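Local coordinates for protein oxidoreductase (Bordetella pertussis, PDB 3Q2K) that probably oxidises a UDP-linked N-acetylglucosaminuronic acid with NAD as cofactor, an early step toward 2,3-diacetamido-2,3-dideoxy-D-mannuronic acid, at residues P265-T273 and T280-V288; A234-A245 and S256-Y264. All coordinates share one frame; numbering follows the deposited sequence.

Contact 1. Residues P265-T273 and T280-V288; sequences PQNLEGSIT and TVRVGGVAV. With HP7 ((2S,3S,4R,5R,6R)-5-acetamido-6-[[[(2R,3S,4R,5R)-5-(2,4-dioxopyrimidin-1-yl)-3,4-dihydroxy-oxolan-2-yl]methoxy-hydroxy-phosphoryl]oxy-hydroxy-phosphoryl]oxy-3,4-dihydroxy-oxane-2-carboxylic acid), chain V.
Ile272 and Val283 form a hydrogen-bonded antiparallel pair in the beta hairpin of strands 269-276 and 279-284 of the C-terminal alpha/beta domain; the axes of 269-273 and 280-284 run 4.6 Å apart at 175°. Beyond Gly284 the chain of 280-288 turns back, and both polar backbone atoms of Gly270 follow it: its N reaches Gly285 O (2.8 Å) while its O receives Val288 N. Gly285, with positive phi, takes a backbone shape suited to glycine. On one face Ile272 CG2 lies against Val283 CG2 at 3.9 Å and also meets Val288 CG1; helix 156-166 covers the two valines. The other face is polar. Fully extended, with CG anti to the backbone N (chi1 -178°), Glu269 carries OE1 to Arg282 NH1 at 3.1 Å, a salt bridge with a weak, bent hydrogen bond at the guanidinium edge. Ser271 OG donates to the same oxygen from above the carboxylate plane. Arg282 NH2 pairs with Glu269 of the second subunit, and Thr273 OG1 sits over a guanidinium face. At the UDP-sugar pocket, Asn267 OD1 is held by Thr183 N, and Asn267 N donates an almost straight bond to uracil O4 of HP7 (2.9 Å, 169°).

Contact 2. Residues A234-A245 and S256-Y264; sequences ARRIEAEDTGVA and SINVTMLTY
Leu262 drives its two methyl groups against Asp241, Thr242 and Arg235 where the antiparallel hairpin of strands 242-249 and 254-260 opens into loops. With CG anti to its carbonyl carbon (chi1 -52°), it crosses the Asp241 side chain at about a right angle. CD1 approaches OD1 and also packs on Thr242 OG1 at 3.3 Å; CD2 lies near OD2. The same CD2 sits over the centre of the Arg235 guanidinium, 3.6 Å above its plane, as the two side chains run antiparallel past one another. Arg235 bends at chi2 to lay that face on the leucine, and its NE bonds to Arg184 O.

The Asp241 carboxylate ties the loop together. OD2 accepts Ala234 N through its syn lone pair and Arg235 N nearly along the C-O axis (3.0 Å); OD1 takes Thr242 OG1 from above the plane and also Leu233 N. A classic beta bulge sets Asp241 and Thr242 both opposite Ala231.

The Thr242 and Thr260 side chains run alongside each other from the same face, their hydroxyls hydrogen-bonded at 2.9 Å. Thr260 OG1 in addition takes the backbone N-H of Leu262, an ST turn that helps place the leucine, while Asp241 O receives Met261 N. Farther along the same face, Val244 CG2 meets Asn258 OD1 at 3.1 Å; that oxygen is hydrogen-bonded to Ser256 of the second subunit. On the other face Ala245 CB is pressed to 3.4 Å from Ile257 CG2, closer than a normal carbon-carbon contact, beside strands 223-231 and 173-181.

Three backbone N-H groups and one hydroxyl thus grip a buried carboxylate that is partly wrapped in hydrocarbon, and would probably stabilise its negative charge.

Contacts 1 and 2 are successive hairpins of one mixed sheet in the C-terminal domain, on either side of strand 173-181. They touch where Leu268 CB packs on Thr263 CG2 at 3.8 Å. Both are largely buried and reach the second subunit: contact 1 by the salt bridge of Arg282 to Glu269 of that subunit, contact 2 by the neutral Ser256 and Asn258, while Tyr264 O of contact 2 bonds to Thr280 OG1 of the second subunit's contact 1. Their polar centres differ, a carboxylate facing a guanidinium in 265-273/280-288, a carboxylate held by backbone N-H groups and a hydroxyl in 234-245/256-264. Contact 1 bonds directly to the UDP-sugar; the side chain of Met261 in contact 2 is about 6 Å from the bound HP7.

Contact 1. Residues P265-T273 and T280-V288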
loop_
_atom_site.group_PDB
_atom_site.type_symbol
_atom_site.label_atom_id
_atom_site.label_comp_id
_atom_site.label_asym_id
_atom_site.label_seq_id
_atom_site.Cartn_x
_atom_site.Cartn_y
_atom_site.Cartn_z
ATOM N N PRO C 265 -25.348 7.891 31.628
ATOM C CA PRO C 265 -25.313 6.777 32.574
ATOM C C PRO C 265 -26.246 5.668 32.119
ATOM O O PRO C 265 -26.348 4.654 32.802
ATOM C CB PRO C 265 -25.999 7.381 33.800
ATOM C CG PRO C 265 -27.029 8.303 33.202
ATOM C CD PRO C 265 -26.600 8.649 31.793
ATOM N N GLN C 266 -26.930 5.874 30.997
ATOM C CA GLN C 266 -27.793 4.860 30.392
ATOM C C GLN C 266 -28.091 5.205 28.925
ATOM O O GLN C 266 -27.770 6.297 28.462
ATOM C CB GLN C 266 -29.126 4.877 31.146
ATOM C CG GLN C 266 -29.837 6.154 30.747
ATOM C CD GLN C 266 -30.994 6.517 31.653
ATOM O OE1 GLN C 266 -31.935 7.177 31.219
ATOM N NE2 GLN C 266 -30.930 6.104 32.912
ATOM N N ASN C 267 -28.757 4.342 28.162
ATOM C CA ASN C 267 -28.996 4.633 26.749
ATOM C C ASN C 267 -29.383 6.078 26.445
ATOM O O ASN C 267 -30.281 6.609 27.090
ATOM C CB ASN C 267 -30.056 3.681 26.189
ATOM C CG ASN C 267 -29.533 2.268 26.097
ATOM O OD1 ASN C 267 -28.419 1.988 26.550
ATOM N ND2 ASN C 267 -30.341 1.372 25.541
ATOM N N LEU C 268 -28.687 6.740 25.523
ATOM C CA LEU C 268 -28.999 8.117 25.155
ATOM C C LEU C 268 -29.629 8.167 23.772
ATOM O O LEU C 268 -30.581 8.915 23.598
ATOM C CB LEU C 268 -27.758 9.018 25.095
ATOM C CG LEU C 268 -28.031 10.394 24.479
ATOM C CD1 LEU C 268 -29.069 11.225 25.237
ATOM C CD2 LEU C 268 -26.718 11.152 24.313
ATOM N N GLU C 269 -29.134 7.461 22.761
ATOM C CA GLU C 269 -29.698 7.723 21.435
ATOM C C GLU C 269 -29.620 6.562 20.452
ATOM O O GLU C 269 -28.591 5.894 20.399
ATOM C CB GLU C 269 -29.008 8.947 20.821
ATOM C CG GLU C 269 -29.543 9.343 19.456
ATOM C CD GLU C 269 -28.802 10.560 18.930
ATOM O OE1 GLU C 269 -29.112 11.080 17.839
ATOM O OE2 GLU C 269 -27.903 11.033 19.654
ATOM N N GLY C 270 -30.663 6.338 19.658
ATOM C CA GLY C 270 -30.636 5.287 18.642
ATOM C C GLY C 270 -31.241 5.955 17.427
ATOM O O GLY C 270 -32.464 6.007 17.332
ATOM N N SER C 271 -30.436 6.512 16.526
ATOM C CA SER C 271 -31.058 7.406 15.549
ATOM C C SER C 271 -30.470 7.274 14.151
ATOM O O SER C 271 -29.383 6.719 13.996
ATOM C CB SER C 271 -30.873 8.858 15.973
ATOM O OG SER C 271 -29.485 9.133 15.887
ATOM N N ILE C 272 -31.231 7.775 13.183
ATOM C CA ILE C 272 -30.881 7.901 11.775
ATOM C C ILE C 272 -31.365 9.225 11.193
ATOM O O ILE C 272 -32.482 9.681 11.435
ATOM C CB ILE C 272 -31.306 6.723 10.884
ATOM C CG1 ILE C 272 -30.812 6.972 9.456
ATOM C CG2 ILE C 272 -32.814 6.513 10.878
ATOM C CD1 ILE C 272 -30.489 5.666 8.740
ATOM N N THR C 273 -30.475 9.900 10.477
ATOM C CA THR C 273 -30.815 11.158 9.831
ATOM C C THR C 273 -30.480 10.955 8.362
ATOM O O THR C 273 -29.357 10.533 8.064
ATOM C CB THR C 273 -29.816 12.224 10.278
ATOM O OG1 THR C 273 -30.112 12.575 11.630
ATOM C CG2 THR C 273 -29.985 13.463 9.443
ATOM N N THR C 280 -35.721 15.865 4.122
ATOM C CA THR C 280 -34.859 15.803 5.287
ATOM C C THR C 280 -35.605 14.985 6.334
ATOM O O THR C 280 -36.770 15.224 6.637
ATOM C CB THR C 280 -34.671 17.232 5.794
ATOM O OG1 THR C 280 -33.611 17.832 5.036
ATOM C CG2 THR C 280 -34.411 17.197 7.296
ATOM N N VAL C 281 -34.990 13.937 6.862
ATOM C CA VAL C 281 -35.685 13.115 7.843
ATOM C C VAL C 281 -34.723 12.753 8.968
ATOM O O VAL C 281 -33.552 12.446 8.735
ATOM C CB VAL C 281 -36.347 11.857 7.237
ATOM C CG1 VAL C 281 -36.665 10.807 8.284
ATOM C CG2 VAL C 281 -37.662 12.281 6.596
ATOM N N ARG C 282 -35.246 12.805 10.188
ATOM C CA ARG C 282 -34.488 12.377 11.354
ATOM C C ARG C 282 -35.389 11.531 12.244
ATOM O O ARG C 282 -36.538 11.860 12.540
ATOM C CB ARG C 282 -33.888 13.583 12.079
ATOM C CG ARG C 282 -33.348 13.259 13.460
ATOM C CD ARG C 282 -32.332 14.315 13.844
ATOM N NE ARG C 282 -31.538 13.830 14.965
ATOM C CZ ARG C 282 -30.256 14.144 15.110
ATOM N NH1 ARG C 282 -29.565 13.678 16.144
ATOM N NH2 ARG C 282 -29.690 14.911 14.185
ATOM N N VAL C 283 -34.859 10.371 12.609
ATOM C CA VAL C 283 -35.583 9.426 13.436
ATOM C C VAL C 283 -34.693 9.291 14.664
ATOM O O VAL C 283 -33.633 8.664 14.614
ATOM C CB VAL C 283 -35.854 8.056 12.773
ATOM C CG1 VAL C 283 -36.937 7.294 13.534
ATOM C CG2 VAL C 283 -36.323 8.147 11.323
ATOM N N GLY C 284 -35.146 9.917 15.746
ATOM C CA GLY C 284 -34.493 9.799 17.044
ATOM C C GLY C 284 -35.151 8.874 18.043
ATOM O O GLY C 284 -35.830 7.911 17.677
ATOM N N GLY C 285 -34.951 9.213 19.312
ATOM C CA GLY C 285 -35.366 8.346 20.398
ATOM C C GLY C 285 -34.186 7.501 20.827
ATOM O O GLY C 285 -33.082 7.647 20.302
ATOM N N VAL C 286 -34.406 6.613 21.792
ATOM C CA VAL C 286 -33.387 5.628 22.133
ATOM C C VAL C 286 -33.194 4.518 21.103
ATOM O O VAL C 286 -32.156 3.846 21.094
ATOM C CB VAL C 286 -33.588 5.056 23.552
ATOM C CG1 VAL C 286 -33.579 6.202 24.554
ATOM C CG2 VAL C 286 -34.872 4.255 23.645
ATOM N N ALA C 287 -34.187 4.371 20.228
ATOM C CA ALA C 287 -34.263 3.243 19.297
ATOM C C ALA C 287 -35.070 3.529 18.034
ATOM O O ALA C 287 -36.009 2.807 17.722
ATOM C CB ALA C 287 -34.748 1.969 19.984
ATOM N N VAL C 288 -34.748 4.611 17.334
ATOM C CA VAL C 288 -35.365 4.976 16.064
ATOM C C VAL C 288 -36.863 4.797 16.240
ATOM O O VAL C 288 -37.511 4.192 15.399
ATOM C CB VAL C 288 -34.827 4.232 14.815
ATOM C CG1 VAL C 288 -33.455 4.789 14.387
ATOM C CG2 VAL C 288 -34.778 2.724 15.044
HETATM N N1 HP7 V . -28.820 -1.780 29.646
HETATM C C2 HP7 V . -28.242 -0.933 30.510
HETATM O O2 HP7 V . -27.369 -1.226 31.351
HETATM N N3 HP7 V . -28.596 0.363 30.500
HETATM C C4 HP7 V . -29.522 0.793 29.617
HETATM O O4 HP7 V . -29.752 2.021 29.650
HETATM C C5 HP7 V . -30.132 -0.072 28.711
HETATM C C6 HP7 V . -29.750 -1.413 28.750
HETATM P PA HP7 V . -32.254 -4.339 26.772
HETATM P PB HP7 V . -33.022 -5.706 24.380
HETATM O "O'P" HP7 V . -27.627 -6.049 24.624
HETATM O "O'Q" HP7 V . -27.844 -8.149 24.409
HETATM C "C1'" HP7 V . -31.144 -5.230 22.616
HETATM O O1A HP7 V . -32.792 -2.956 26.481
HETATM O O1B HP7 V . -34.007 -4.662 23.911
HETATM C C1C HP7 V . -28.394 -3.178 29.698
HETATM C "C2'" HP7 V . -30.984 -5.476 21.113
HETATM N "N2'" HP7 V . -32.223 -5.505 20.348
HETATM O O2A HP7 V . -32.906 -5.284 27.756
HETATM O O2B HP7 V . -33.430 -7.004 25.026
HETATM C C2C HP7 V . -29.325 -3.964 30.610
HETATM O O2C HP7 V . -28.525 -4.951 31.262
HETATM C "C3'" HP7 V . -30.369 -6.855 20.915
HETATM O "O3'" HP7 V . -30.162 -7.233 19.541
HETATM O O3A HP7 V . -31.932 -5.035 25.356
HETATM O O3B HP7 V . -32.152 -6.128 23.083
HETATM C C3C HP7 V . -30.083 -4.788 29.588
HETATM O O3C HP7 V . -30.524 -5.975 30.245
HETATM C "C4'" HP7 V . -29.108 -6.916 21.776
HETATM O "O4'" HP7 V . -28.557 -8.222 21.570
HETATM C C4C HP7 V . -29.044 -5.084 28.514
HETATM O O4C HP7 V . -28.469 -3.784 28.405
HETATM C "C5'" HP7 V . -29.460 -6.784 23.255
HETATM O "O5'" HP7 V . -29.973 -5.466 23.412
HETATM C C5C HP7 V . -29.819 -5.295 27.220
HETATM O O5C HP7 V . -30.709 -4.179 27.189
HETATM C "C6'" HP7 V . -28.257 -7.004 24.128
HETATM C "C7'" HP7 V . -32.787 -4.394 19.885
HETATM O "O7'" HP7 V . -32.165 -3.347 20.032
HETATM C "C8'" HP7 V . -34.128 -4.428 19.207
#

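Contact 2. Residues A234-A245 and S256-Y264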
loop_
_atom_site.group_PDB
_atom_site.type_symbol
_atom_site.label_atom_id
_atom_site.label_comp_id
_atom_site.label_asym_id
_atom_site.label_seq_id
_atom_site.Cartn_x
_atom_site.Cartn_y
_atom_site.Cartn_z
ATOM N N ALA C 234 -13.145 0.652 27.386
ATOM C CA ALA C 234 -13.297 0.393 28.816
ATOM C C ALA C 234 -13.683 -1.025 29.229
ATOM O O ALA C 234 -13.150 -1.503 30.224
ATOM C CB ALA C 234 -14.194 1.417 29.476
ATOM N N ARG C 235 -14.537 -1.745 28.511
ATOM C CA ARG C 235 -14.968 -3.045 29.023
ATOM C C ARG C 235 -13.870 -4.097 28.959
ATOM O O ARG C 235 -13.029 -4.052 28.064
ATOM C CB ARG C 235 -16.184 -3.538 28.239
ATOM C CG ARG C 235 -17.358 -2.628 28.562
ATOM C CD ARG C 235 -17.818 -2.639 30.017
ATOM N NE ARG C 235 -18.864 -1.620 30.073
ATOM C CZ ARG C 235 -18.627 -0.411 30.568
ATOM N NH1 ARG C 235 -17.432 -0.173 31.084
ATOM N NH2 ARG C 235 -19.546 0.542 30.564
ATOM N N ARG C 236 -13.863 -5.071 29.864
ATOM C CA ARG C 236 -12.900 -6.161 29.729
ATOM C C ARG C 236 -13.605 -7.238 28.919
ATOM O O ARG C 236 -14.336 -8.033 29.500
ATOM C CB ARG C 236 -12.447 -6.756 31.069
ATOM C CG ARG C 236 -11.289 -5.986 31.702
ATOM C CD ARG C 236 -10.770 -6.604 32.996
ATOM N NE ARG C 236 -11.563 -6.208 34.157
ATOM C CZ ARG C 236 -12.509 -6.960 34.709
ATOM N NH1 ARG C 236 -12.771 -8.164 34.217
ATOM N NH2 ARG C 236 -13.183 -6.502 35.756
ATOM N N ILE C 237 -13.446 -7.200 27.601
ATOM C CA ILE C 237 -14.066 -8.117 26.646
ATOM C C ILE C 237 -13.092 -8.186 25.471
ATOM O O ILE C 237 -12.148 -7.392 25.463
ATOM C CB ILE C 237 -15.386 -7.537 26.103
ATOM C CG1 ILE C 237 -15.141 -6.146 25.516
ATOM C CG2 ILE C 237 -16.465 -7.513 27.178
ATOM C CD1 ILE C 237 -16.317 -5.567 24.740
ATOM N N GLU C 238 -13.330 -9.037 24.474
ATOM C CA GLU C 238 -12.392 -9.140 23.361
ATOM C C GLU C 238 -12.586 -8.137 22.224
ATOM O O GLU C 238 -11.615 -7.703 21.615
ATOM C CB GLU C 238 -12.438 -10.541 22.760
ATOM C CG GLU C 238 -12.107 -11.648 23.745
ATOM C CD GLU C 238 -12.085 -12.999 23.052
ATOM O OE1 GLU C 238 -12.589 -13.097 21.917
ATOM O OE2 GLU C 238 -11.556 -13.991 23.588
ATOM N N ALA C 239 -13.840 -7.809 21.934
ATOM C CA ALA C 239 -14.284 -7.109 20.734
ATOM C C ALA C 239 -14.399 -5.649 21.125
ATOM O O ALA C 239 -14.082 -5.273 22.255
ATOM C CB ALA C 239 -15.688 -7.629 20.361
ATOM N N GLU C 240 -14.923 -4.847 20.206
ATOM C CA GLU C 240 -14.871 -3.406 20.446
ATOM C C GLU C 240 -16.099 -3.009 21.261
ATOM O O GLU C 240 -17.125 -3.667 21.106
ATOM C CB GLU C 240 -14.868 -2.640 19.122
ATOM C CG GLU C 240 -16.279 -2.445 18.574
ATOM C CD GLU C 240 -16.813 -3.682 17.872
ATOM O OE1 GLU C 240 -16.047 -4.653 17.718
ATOM O OE2 GLU C 240 -17.991 -3.725 17.449
ATOM N N ASP C 241 -16.007 -1.994 22.120
ATOM C CA ASP C 241 -17.169 -1.443 22.814
ATOM C C ASP C 241 -17.515 -0.084 22.231
ATOM O O ASP C 241 -18.560 0.468 22.568
ATOM C CB ASP C 241 -16.969 -1.297 24.331
ATOM C CG ASP C 241 -15.758 -0.471 24.723
ATOM O OD1 ASP C 241 -15.307 0.429 23.985
ATOM O OD2 ASP C 241 -15.254 -0.707 25.839
ATOM N N THR C 242 -16.649 0.444 21.371
ATOM C CA THR C 242 -16.872 1.768 20.816
ATOM C C THR C 242 -16.298 1.787 19.408
ATOM O O THR C 242 -15.218 1.238 19.162
ATOM C CB THR C 242 -16.008 2.712 21.669
ATOM O OG1 THR C 242 -16.468 2.641 23.023
ATOM C CG2 THR C 242 -16.050 4.123 21.131
ATOM N N GLY C 243 -16.999 2.449 18.496
ATOM C CA GLY C 243 -16.429 2.684 17.181
ATOM C C GLY C 243 -17.205 3.632 16.297
ATOM O O GLY C 243 -18.290 4.115 16.624
ATOM N N VAL C 244 -16.578 3.902 15.160
ATOM C CA VAL C 244 -17.146 4.766 14.123
ATOM C C VAL C 244 -16.811 4.172 12.751
ATOM O O VAL C 244 -15.692 3.691 12.550
ATOM C CB VAL C 244 -16.598 6.213 14.271
ATOM C CG1 VAL C 244 -15.104 6.304 14.017
ATOM C CG2 VAL C 244 -17.227 7.124 13.234
ATOM N N ALA C 245 -17.750 4.226 11.811
ATOM C CA ALA C 245 -17.498 3.904 10.408
ATOM C C ALA C 245 -17.875 5.060 9.500
ATOM O O ALA C 245 -18.970 5.606 9.680
ATOM C CB ALA C 245 -18.264 2.658 9.962
ATOM N N SER C 256 -21.893 8.399 8.169
ATOM C CA SER C 256 -21.273 7.608 9.230
ATOM C C SER C 256 -22.248 6.947 10.200
ATOM O O SER C 256 -23.425 7.317 10.332
ATOM C CB SER C 256 -20.297 8.460 10.040
ATOM O OG SER C 256 -20.982 9.515 10.692
ATOM N N ILE C 257 -21.693 5.935 10.856
ATOM C CA ILE C 257 -22.378 5.207 11.909
ATOM C C ILE C 257 -21.507 5.315 13.147
ATOM O O ILE C 257 -20.323 4.988 13.106
ATOM C CB ILE C 257 -22.740 3.762 11.526
ATOM C CG1 ILE C 257 -23.438 3.085 12.707
ATOM C CG2 ILE C 257 -21.508 2.997 11.012
ATOM C CD1 ILE C 257 -24.039 1.712 12.476
ATOM N N ASN C 258 -22.102 5.846 14.210
ATOM C CA ASN C 258 -21.362 6.129 15.433
ATOM C C ASN C 258 -21.891 5.315 16.606
ATOM O O ASN C 258 -23.045 5.403 17.009
ATOM C CB ASN C 258 -21.374 7.636 15.702
ATOM C CG ASN C 258 -21.039 8.442 14.450
ATOM O OD1 ASN C 258 -19.872 8.544 14.090
ATOM N ND2 ASN C 258 -22.031 8.994 13.758
ATOM N N VAL C 259 -21.030 4.481 17.175
ATOM C CA VAL C 259 -21.511 3.460 18.102
ATOM C C VAL C 259 -20.676 3.414 19.375
ATOM O O VAL C 259 -19.449 3.393 19.271
ATOM C CB VAL C 259 -21.435 2.081 17.419
ATOM C CG1 VAL C 259 -21.821 0.961 18.366
ATOM C CG2 VAL C 259 -22.378 2.050 16.214
ATOM N N THR C 260 -21.313 3.419 20.544
ATOM C CA THR C 260 -20.644 3.084 21.798
ATOM C C THR C 260 -21.606 2.489 22.817
ATOM O O THR C 260 -22.789 2.812 22.883
ATOM C CB THR C 260 -19.900 4.263 22.455
ATOM O OG1 THR C 260 -19.121 3.752 23.546
ATOM C CG2 THR C 260 -20.877 5.301 22.971
ATOM N N MET C 261 -21.085 1.519 23.553
ATOM C CA MET C 261 -21.844 0.907 24.636
ATOM C C MET C 261 -21.424 1.538 25.961
ATOM O O MET C 261 -21.752 1.049 27.038
ATOM C CB MET C 261 -21.599 -0.602 24.682
ATOM C CG MET C 261 -22.215 -1.438 23.533
ATOM S SD MET C 261 -23.951 -1.021 23.229
ATOM C CE MET C 261 -23.897 -0.275 21.600
ATOM N N LEU C 262 -20.688 2.641 25.914
ATOM C CA LEU C 262 -20.147 3.217 27.136
ATOM C C LEU C 262 -20.869 4.493 27.567
ATOM O O LEU C 262 -20.351 5.266 28.370
ATOM C CB LEU C 262 -18.653 3.475 26.950
ATOM C CG LEU C 262 -17.863 2.267 26.449
ATOM C CD1 LEU C 262 -16.421 2.733 26.352
ATOM C CD2 LEU C 262 -17.964 1.015 27.316
ATOM N N THR C 263 -22.081 4.730 27.078
ATOM C CA THR C 263 -22.701 6.036 27.264
ATOM C C THR C 263 -23.000 6.160 28.757
ATOM O O THR C 263 -23.548 5.238 29.372
ATOM C CB THR C 263 -24.023 6.174 26.464
ATOM O OG1 THR C 263 -23.823 5.761 25.106
ATOM C CG2 THR C 263 -24.481 7.612 26.415
ATOM N N TYR C 264 -22.698 7.335 29.303
ATOM C CA TYR C 264 -23.081 7.699 30.665
ATOM C C TYR C 264 -24.447 8.374 30.757
ATOM O O TYR C 264 -24.684 9.364 30.068
ATOM C CB TYR C 264 -22.075 8.691 31.249
ATOM C CG TYR C 264 -22.534 9.097 32.628
ATOM C CD1 TYR C 264 -22.349 8.229 33.694
ATOM C CD2 TYR C 264 -23.220 10.287 32.847
ATOM C CE1 TYR C 264 -22.817 8.539 34.962
ATOM C CE2 TYR C 264 -23.676 10.615 34.108
ATOM C CZ TYR C 264 -23.477 9.733 35.156
ATOM O OH TYR C 264 -23.890 10.017 36.438
#